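Local coordinates for protein metal-dependent phosphohydrolase, HDOD domain-containing (Geobacter sulfurreducens, PDB 3HC1) that is of uncharacterised function but binds two iron ions in an HD-type site, consistent with a metal-dependent phosphohydrolase of the HDOD family, at residues A[25-30]-A[160-165]; A[231-236]-A[268-273]. One frame throughout, in Å; residues are numbered along the deposited sequence.

Contact 1. Residues A[25-30]-A[160-165]; sequences ELPTVP and NFFRGK
One face of the Phe-162 ring is covered by Pro-27. Pro-27 CD sits over the middle of that ring, 3.7 Å from its centroid and only 14° off the ring normal. This is a CH-pi contact of a proline on a phenylalanine face. It joins two parts of the all-helical HDOD domain: the loop between helix 9-21 and helix 31-39, and the C-terminal end of helix 154-162. Pro-27 CG and CB spread toward the CE2 and CZ side of the aromatic ring, CG lying 3.6 Å from Phe-162 CE2. Phe-162 has CG anti to its own carbonyl carbon (chi1 -66°), which extends the ring from the helix end to the loop. Phe-158, one turn earlier on the same helix, meets the ring of Phe-162 and also touches Leu-26 and Pro-27. No hydrogen bond links the two segments. On the loop side, Pro-27 O accepts a hydrogen bond from Trp-204 NE1, and the Pro-27 side chain also packs on Leu-106 of helix 82-108. The contact lies at the surface, and the Phe-162 side chain is about 12 Å from that of the iron ligand His-193. Obliquely to the aromatic ring, the backbone oxygen Glu-25 O approaches Phe-162 CE1 to 3.2 Å.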
ATOM      1  N   GLU A  25     -23.593   3.218  -3.417  0.50 32.05           N
ATOM      2  CA  GLU A  25     -22.935   1.956  -3.010  0.50 32.05           C
ATOM      3  C   GLU A  25     -21.393   2.051  -2.907  0.50 31.37           C
ATOM      4  O   GLU A  25     -20.694   2.084  -3.916  0.50 28.71           O
ATOM      5  CB  GLU A  25     -23.331   0.808  -3.941  0.50 33.06           C
ATOM      6  CG  GLU A  25     -24.776   0.335  -3.807  0.50 36.42           C
ATOM      7  CD  GLU A  25     -25.218   0.097  -2.375  0.50 35.67           C
ATOM      8  OE1 GLU A  25     -24.637  -0.773  -1.686  0.50 39.60           O
ATOM      9  OE2 GLU A  25     -26.155   0.784  -1.953  0.50 21.77           O
ATOM     10  N   LEU A  26     -20.882   1.980  -1.682  1.00 31.98           N
ATOM     11  CA  LEU A  26     -19.478   2.219  -1.386  1.00 32.39           C
ATOM     12  C   LEU A  26     -18.720   0.934  -1.568  1.00 32.47           C
ATOM     13  O   LEU A  26     -19.255  -0.116  -1.240  1.00 31.60           O
ATOM     14  CB  LEU A  26     -19.330   2.609   0.074  1.00 32.22           C
ATOM     15  CG  LEU A  26     -19.909   3.943   0.486  1.00 27.68           C
ATOM     16  CD1 LEU A  26     -19.794   4.039   2.010  1.00 34.61           C
ATOM     17  CD2 LEU A  26     -19.131   5.020  -0.166  1.00 30.74           C
ATOM     18  N   PRO A  27     -17.435   1.015  -1.972  1.00 30.97           N
ATOM     19  CA  PRO A  27     -16.711  -0.242  -2.069  1.00 33.49           C
ATOM     20  C   PRO A  27     -16.574  -0.969  -0.729  1.00 33.65           C
ATOM     21  O   PRO A  27     -16.545  -0.342   0.359  1.00 30.17           O
ATOM     22  CB  PRO A  27     -15.342   0.180  -2.605  1.00 31.19           C
ATOM     23  CG  PRO A  27     -15.167   1.578  -2.148  1.00 32.67           C
ATOM     24  CD  PRO A  27     -16.550   2.176  -2.127  1.00 30.38           C
ATOM     25  N   THR A  28     -16.450  -2.281  -0.825  1.00 36.84           N
ATOM     26  CA  THR A  28     -16.257  -3.151   0.327  0.50 37.61           C
ATOM     27  C   THR A  28     -14.952  -3.934   0.157  1.00 38.63           C
ATOM     28  O   THR A  28     -14.452  -4.063  -0.960  1.00 39.86           O
ATOM     29  CB  THR A  28     -17.428  -4.139   0.465  0.50 37.55           C
ATOM     30  OG1 THR A  28     -17.267  -4.898   1.663  0.50 37.91           O
ATOM     31  CG2 THR A  28     -17.502  -5.080  -0.738  0.50 38.05           C
ATOM     32  N   VAL A  29     -14.418  -4.445   1.264  1.00 37.78           N
ATOM     33  CA  VAL A  29     -13.326  -5.417   1.225  1.00 38.66           C
ATOM     34  C   VAL A  29     -13.828  -6.735   1.847  1.00 36.98           C
ATOM     35  O   VAL A  29     -14.581  -6.705   2.839  1.00 36.34           O
ATOM     36  CB  VAL A  29     -12.064  -4.886   1.975  1.00 39.79           C
ATOM     37  CG1 VAL A  29     -11.393  -3.775   1.161  1.00 37.03           C
ATOM     38  CG2 VAL A  29     -12.418  -4.367   3.357  1.00 39.41           C
ATOM     39  N   PRO A  30     -13.419  -7.899   1.285  1.00 36.44           N
ATOM     40  CA  PRO A  30     -13.741  -9.238   1.843  1.00 36.64           C
ATOM     41  C   PRO A  30     -13.528  -9.374   3.339  1.00 35.25           C
ATOM     42  O   PRO A  30     -12.613  -8.739   3.907  1.00 33.02           O
ATOM     43  CB  PRO A  30     -12.743 -10.150   1.125  1.00 36.56           C
ATOM     44  CG  PRO A  30     -12.545  -9.502  -0.191  1.00 39.68           C
ATOM     45  CD  PRO A  30     -12.712  -8.020  -0.002  1.00 38.34           C
ATOM     46  N   ASN A 160     -11.376   7.351  -7.945  1.00 13.89           N
ATOM     47  CA  ASN A 160     -11.225   6.924  -9.360  1.00 14.42           C
ATOM     48  C   ASN A 160     -12.449   6.130  -9.822  1.00 14.77           C
ATOM     49  O   ASN A 160     -12.987   6.380 -10.894  1.00 15.89           O
ATOM     50  CB  ASN A 160      -9.937   6.106  -9.566  1.00 13.64           C
ATOM     51  CG  ASN A 160      -9.674   5.780 -11.052  1.00 15.69           C
ATOM     52  OD1 ASN A 160      -9.837   6.636 -11.949  1.00 17.18           O
ATOM     53  ND2 ASN A 160      -9.275   4.560 -11.308  1.00 13.35           N
ATOM     54  N   PHE A 161     -12.906   5.206  -8.988  1.00 16.44           N
ATOM     55  CA  PHE A 161     -13.974   4.275  -9.378  1.00 16.93           C
ATOM     56  C   PHE A 161     -15.361   4.833  -9.034  1.00 19.81           C
ATOM     57  O   PHE A 161     -16.348   4.501  -9.697  1.00 21.54           O
ATOM     58  CB  PHE A 161     -13.824   2.912  -8.707  1.00 16.56           C
ATOM     59  CG  PHE A 161     -12.751   2.017  -9.277  1.00 16.83           C
ATOM     60  CD1 PHE A 161     -12.191   2.226 -10.554  1.00 15.84           C
ATOM     61  CD2 PHE A 161     -12.348   0.900  -8.538  1.00 17.75           C
ATOM     62  CE1 PHE A 161     -11.262   1.377 -11.054  1.00 18.20           C
ATOM     63  CE2 PHE A 161     -11.398   0.023  -9.051  1.00 17.61           C
ATOM     64  CZ  PHE A 161     -10.860   0.268 -10.314  1.00 19.86           C
ATOM     65  N   PHE A 162     -15.438   5.659  -7.984  1.00 22.40           N
ATOM     66  CA  PHE A 162     -16.735   6.024  -7.429  1.00 21.28           C
ATOM     67  C   PHE A 162     -17.108   7.457  -7.592  1.00 19.55           C
ATOM     68  O   PHE A 162     -18.275   7.781  -7.455  1.00 23.85           O
ATOM     69  CB  PHE A 162     -16.850   5.580  -5.969  1.00 20.77           C
ATOM     70  CG  PHE A 162     -16.841   4.107  -5.824  1.00 19.90           C
ATOM     71  CD1 PHE A 162     -18.035   3.392  -5.874  1.00 26.12           C
ATOM     72  CD2 PHE A 162     -15.659   3.425  -5.738  1.00 16.94           C
ATOM     73  CE1 PHE A 162     -18.034   2.010  -5.781  1.00 28.14           C
ATOM     74  CE2 PHE A 162     -15.639   2.031  -5.655  1.00 18.00           C
ATOM     75  CZ  PHE A 162     -16.838   1.326  -5.672  1.00 22.58           C
ATOM     76  N   ARG A 163     -16.138   8.310  -7.834  1.00 19.61           N
ATOM     77  CA  ARG A 163     -16.366   9.704  -8.159  1.00 19.84           C
ATOM     78  C   ARG A 163     -15.540  10.036  -9.406  1.00 19.50           C
ATOM     79  O   ARG A 163     -14.901  11.064  -9.459  1.00 19.03           O
ATOM     80  CB  ARG A 163     -15.961  10.634  -6.991  1.00 20.76           C
ATOM     81  CG  ARG A 163     -16.717  10.404  -5.691  1.00 21.34           C
ATOM     82  CD  ARG A 163     -18.183  10.650  -5.826  1.00 33.38           C
ATOM     83  NE  ARG A 163     -18.516  12.030  -6.106  1.00 40.16           N
ATOM     84  CZ  ARG A 163     -18.962  12.924  -5.219  1.00 57.27           C
ATOM     85  NH1 ARG A 163     -19.138  12.613  -3.930  1.00 61.92           N
ATOM     86  NH2 ARG A 163     -19.247  14.163  -5.632  1.00 51.44           N
ATOM     87  N   GLY A 164     -15.567   9.150 -10.395  1.00 23.94           N
ATOM     88  CA  GLY A 164     -14.703   9.282 -11.573  1.00 25.59           C
ATOM     89  C   GLY A 164     -14.943  10.544 -12.372  1.00 26.87           C
ATOM     90  O   GLY A 164     -13.993  11.258 -12.778  1.00 23.24           O
ATOM     91  N   LYS A 165     -16.232  10.819 -12.580  1.00 27.98           N
ATOM     92  CA  LYS A 165     -16.659  12.012 -13.323  1.00 33.67           C
ATOM     93  C   LYS A 165     -15.903  13.218 -12.778  1.00 32.38           C
ATOM     94  O   LYS A 165     -15.327  13.981 -13.554  1.00 34.38           O
ATOM     95  CB  LYS A 165     -18.192  12.164 -13.264  1.00 33.16           C
ATOM     96  CG  LYS A 165     -18.807  13.166 -14.210  1.00 44.13           C
ATOM     97  CD  LYS A 165     -20.341  12.963 -14.363  1.00 42.26           C
ATOM     98  CE  LYS A 165     -21.077  12.607 -13.055  1.00 47.30           C
ATOM     99  NZ  LYS A 165     -22.552  12.789 -13.216  1.00 47.76           N
TER

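Contact 2. Residues A[231-236]-A[268-273]; sequences VAMVAF and GVIRRS
Met-233 and Ile-270 meet with their side chains crossing at about a right angle. Met-233 is a selenomethionine. Its chain has CG anti to the carbonyl carbon (chi1 -75°) and runs on extended through SE, which carries the end of the side chain over to Ile-270. Two parts of it touch. Met-233 CG meets Ile-270 CD1 at 3.7 Å, and the terminal Met-233 CE rests 3.8 Å from Ile-270 CG2. The isoleucine is therefore met on both of its branches. Its CG1 also faces the residue before Met-233, with Ala-232 CB 4.0 Å from Ile-270 CG1. The CB of Ala-232 points toward the other helix and lies 3.6 Å from Val-269 CG1. The small alanine goes with the closest backbone approach, 6.3 Å between Ala-232 CA and Val-269 CA.

These residues form an antiparallel helix pair in this all-helical protein. One partner, helix 229-243, carries the HD-type iron ligand Asp-238, whose side chain is about 10 Å from that of Met-233. The other is helix 266-273. The segments 231-236 and 268-273 run at 162° to each other, their axes 9.4 Å apart at closest approach. The interface is apolar and buried, and no hydrogen bond crosses between the segments. An alanine in place of Ile-270 is likely to leave the end of Met-233 without its crossing partner and to open a gap between the helices.

Met-233 also packs on Ile-133 and Ala-134 of helix 116-136 and on Val-145 of helix 142-150. Ala-232 O accepts a hydrogen bond from Ser-266 OG at the start of helix 266-273. Beside the alanine, Val-269 CG1 also lies against one face of the Arg-272 guanidinium, 3.7 Å above its plane.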
ATOM      1  N   VAL A 231       4.151   4.236   9.193  1.00 16.19           N
ATOM      2  CA  VAL A 231       3.786   5.356   8.367  1.00 18.14           C
ATOM      3  C   VAL A 231       5.046   5.883   7.667  1.00 20.70           C
ATOM      4  O   VAL A 231       5.033   6.143   6.462  1.00 17.67           O
ATOM      5  CB  VAL A 231       3.179   6.554   9.144  1.00 17.12           C
ATOM      6  CG1 VAL A 231       2.647   7.575   8.092  1.00 11.38           C
ATOM      7  CG2 VAL A 231       2.075   6.122  10.108  1.00 20.50           C
ATOM      8  N   ALA A 232       6.132   6.026   8.438  1.00 16.49           N
ATOM      9  CA  ALA A 232       7.386   6.508   7.908  1.00 16.52           C
ATOM     10  C   ALA A 232       7.868   5.609   6.754  1.00 14.73           C
ATOM     11  O   ALA A 232       8.290   6.128   5.707  1.00 15.53           O
ATOM     12  CB  ALA A 232       8.421   6.620   9.035  1.00 14.81           C
HETATM   13  N   MSE A 233       7.733   4.277   6.929  1.00 16.81           N
HETATM   14  CA  MSE A 233       8.124   3.297   5.917  1.00 16.65           C
HETATM   15  C   MSE A 233       7.331   3.421   4.630  1.00 15.64           C
HETATM   16  O   MSE A 233       7.890   3.385   3.503  1.00 16.61           O
HETATM   17  CB  MSE A 233       8.086   1.833   6.507  1.00 13.39           C
HETATM   18  CG  MSE A 233       9.336   1.647   7.424  1.00 19.93           C
HETATM   19 SE   MSE A 233       9.077   0.086   8.483  0.75 12.72          SE
HETATM   20  CE  MSE A 233      10.344   0.697   9.833  1.00 16.83           C
ATOM     21  N   VAL A 234       6.030   3.568   4.790  1.00 16.11           N
ATOM     22  CA  VAL A 234       5.120   3.653   3.624  1.00 14.47           C
ATOM     23  C   VAL A 234       5.266   5.021   2.975  1.00 15.33           C
ATOM     24  O   VAL A 234       5.238   5.112   1.727  1.00 13.87           O
ATOM     25  CB  VAL A 234       3.662   3.359   4.044  1.00 13.67           C
ATOM     26  CG1 VAL A 234       2.584   3.751   2.907  1.00 11.98           C
ATOM     27  CG2 VAL A 234       3.514   1.879   4.540  1.00 14.85           C
ATOM     28  N   ALA A 235       5.417   6.092   3.766  1.00 15.07           N
ATOM     29  CA  ALA A 235       5.625   7.422   3.140  1.00 15.98           C
ATOM     30  C   ALA A 235       6.879   7.409   2.313  1.00 15.86           C
ATOM     31  O   ALA A 235       6.863   7.937   1.193  1.00 16.33           O
ATOM     32  CB  ALA A 235       5.711   8.603   4.148  1.00 13.66           C
ATOM     33  N   PHE A 236       7.978   6.842   2.854  1.00 17.38           N
ATOM     34  CA  PHE A 236       9.217   6.731   2.064  1.00 16.05           C
ATOM     35  C   PHE A 236       9.001   5.911   0.799  1.00 16.93           C
ATOM     36  O   PHE A 236       9.363   6.336  -0.322  1.00 16.83           O
ATOM     37  CB  PHE A 236      10.421   6.191   2.867  1.00 11.00           C
ATOM     38  CG  PHE A 236      11.643   6.032   2.052  1.00 11.24           C
ATOM     39  CD1 PHE A 236      11.831   4.908   1.291  1.00 17.01           C
ATOM     40  CD2 PHE A 236      12.557   7.075   1.952  1.00 21.24           C
ATOM     41  CE1 PHE A 236      12.909   4.778   0.484  1.00 18.52           C
ATOM     42  CE2 PHE A 236      13.649   6.949   1.143  1.00 19.31           C
ATOM     43  CZ  PHE A 236      13.828   5.811   0.411  1.00 14.89           C
ATOM     44  N   GLY A 268      14.955   9.377  10.113  1.00 20.39           N
ATOM     45  CA  GLY A 268      14.909   9.808  11.497  1.00 19.77           C
ATOM     46  C   GLY A 268      13.694   9.311  12.289  1.00 20.48           C
ATOM     47  O   GLY A 268      13.805   8.969  13.477  1.00 18.38           O
ATOM     48  N   VAL A 269      12.539   9.220  11.642  1.00 18.41           N
ATOM     49  CA  VAL A 269      11.321   8.787  12.333  1.00 16.56           C
ATOM     50  C   VAL A 269      11.427   7.309  12.712  1.00 17.32           C
ATOM     51  O   VAL A 269      11.079   6.897  13.864  1.00 15.25           O
ATOM     52  CB  VAL A 269      10.061   9.143  11.493  1.00 15.72           C
ATOM     53  CG1 VAL A 269       8.788   8.493  12.065  1.00 14.77           C
ATOM     54  CG2 VAL A 269       9.923  10.683  11.481  1.00 17.17           C
ATOM     55  N   ILE A 270      11.999   6.532  11.795  1.00 17.87           N
ATOM     56  CA  ILE A 270      12.233   5.098  12.014  1.00 18.41           C
ATOM     57  C   ILE A 270      13.219   4.937  13.176  1.00 21.27           C
ATOM     58  O   ILE A 270      12.921   4.171  14.086  1.00 22.59           O
ATOM     59  CB  ILE A 270      12.739   4.382  10.745  1.00 19.64           C
ATOM     60  CG1 ILE A 270      11.654   4.394   9.689  1.00 16.04           C
ATOM     61  CG2 ILE A 270      13.158   2.922  11.047  1.00 20.43           C
ATOM     62  CD1 ILE A 270      12.095   4.013   8.292  1.00 16.14           C
ATOM     63  N   ARG A 271      14.349   5.677  13.182  1.00 23.49           N
ATOM     64  CA  ARG A 271      15.297   5.618  14.307  1.00 22.21           C
ATOM     65  C   ARG A 271      14.714   6.029  15.664  1.00 23.47           C
ATOM     66  O   ARG A 271      15.074   5.447  16.666  1.00 24.69           O
ATOM     67  CB  ARG A 271      16.536   6.501  14.098  1.00 20.27           C
ATOM     68  CG  ARG A 271      17.460   5.999  13.070  1.00 21.80           C
ATOM     69  CD  ARG A 271      18.877   6.561  13.185  1.00 20.82           C
ATOM     70  NE  ARG A 271      19.656   5.826  12.199  1.00 24.95           N
ATOM     71  CZ  ARG A 271      19.779   6.146  10.914  1.00 29.21           C
ATOM     72  NH1 ARG A 271      19.253   7.265  10.435  1.00 28.17           N
ATOM     73  NH2 ARG A 271      20.484   5.350  10.112  1.00 22.52           N
ATOM     74  N   ARG A 272      13.910   7.078  15.707  1.00 25.22           N
ATOM     75  CA  ARG A 272      13.260   7.469  16.953  1.00 27.59           C
ATOM     76  C   ARG A 272      12.248   6.375  17.396  1.00 26.04           C
ATOM     77  O   ARG A 272      12.049   6.190  18.599  1.00 24.90           O
ATOM     78  CB  ARG A 272      12.595   8.845  16.833  1.00 27.89           C
ATOM     79  CG  ARG A 272      11.124   8.789  16.466  1.00 36.13           C
ATOM     80  CD  ARG A 272      10.509  10.137  16.120  1.00 34.67           C
ATOM     81  NE  ARG A 272       9.083   9.991  15.730  1.00 25.79           N
ATOM     82  CZ  ARG A 272       8.387  10.912  15.046  1.00 29.79           C
ATOM     83  NH1 ARG A 272       8.973  12.031  14.633  1.00 29.61           N
ATOM     84  NH2 ARG A 272       7.084  10.715  14.748  1.00 28.18           N
ATOM     85  N   SER A 273      11.628   5.659  16.447  1.00 22.44           N
ATOM     86  CA  SER A 273      10.626   4.625  16.761  1.00 25.14           C
ATOM     87  C   SER A 273      11.267   3.286  17.204  1.00 27.13           C
ATOM     88  O   SER A 273      10.684   2.531  17.978  1.00 24.66           O
ATOM     89  CB  SER A 273       9.685   4.363  15.559  1.00 22.99           C
ATOM     90  OG  SER A 273       9.093   5.554  15.027  1.00 25.05           O
TER

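From the N terminus, the chain leaves helix 9-21 and enters the loop that holds 25-30. It then runs through 129 residues, mostly helix, before 160-165 closes contact 1. That span includes the iron ligands His-122, His-152 and Asp-153. Contact 2 opens later, at 231-236, and closes at 268-273 after 31 residues, a span that holds Asp-238 and Glu-249. The two contacts are in series and neither nest nor cross. They lie on opposite sides of the chain's centre. The centres of contact 1 and contact 2 are about 30 Å apart. Contact 1 ties an early loop to the end of helix 154-162. Contact 2 pairs helix 229-243 with helix 266-273.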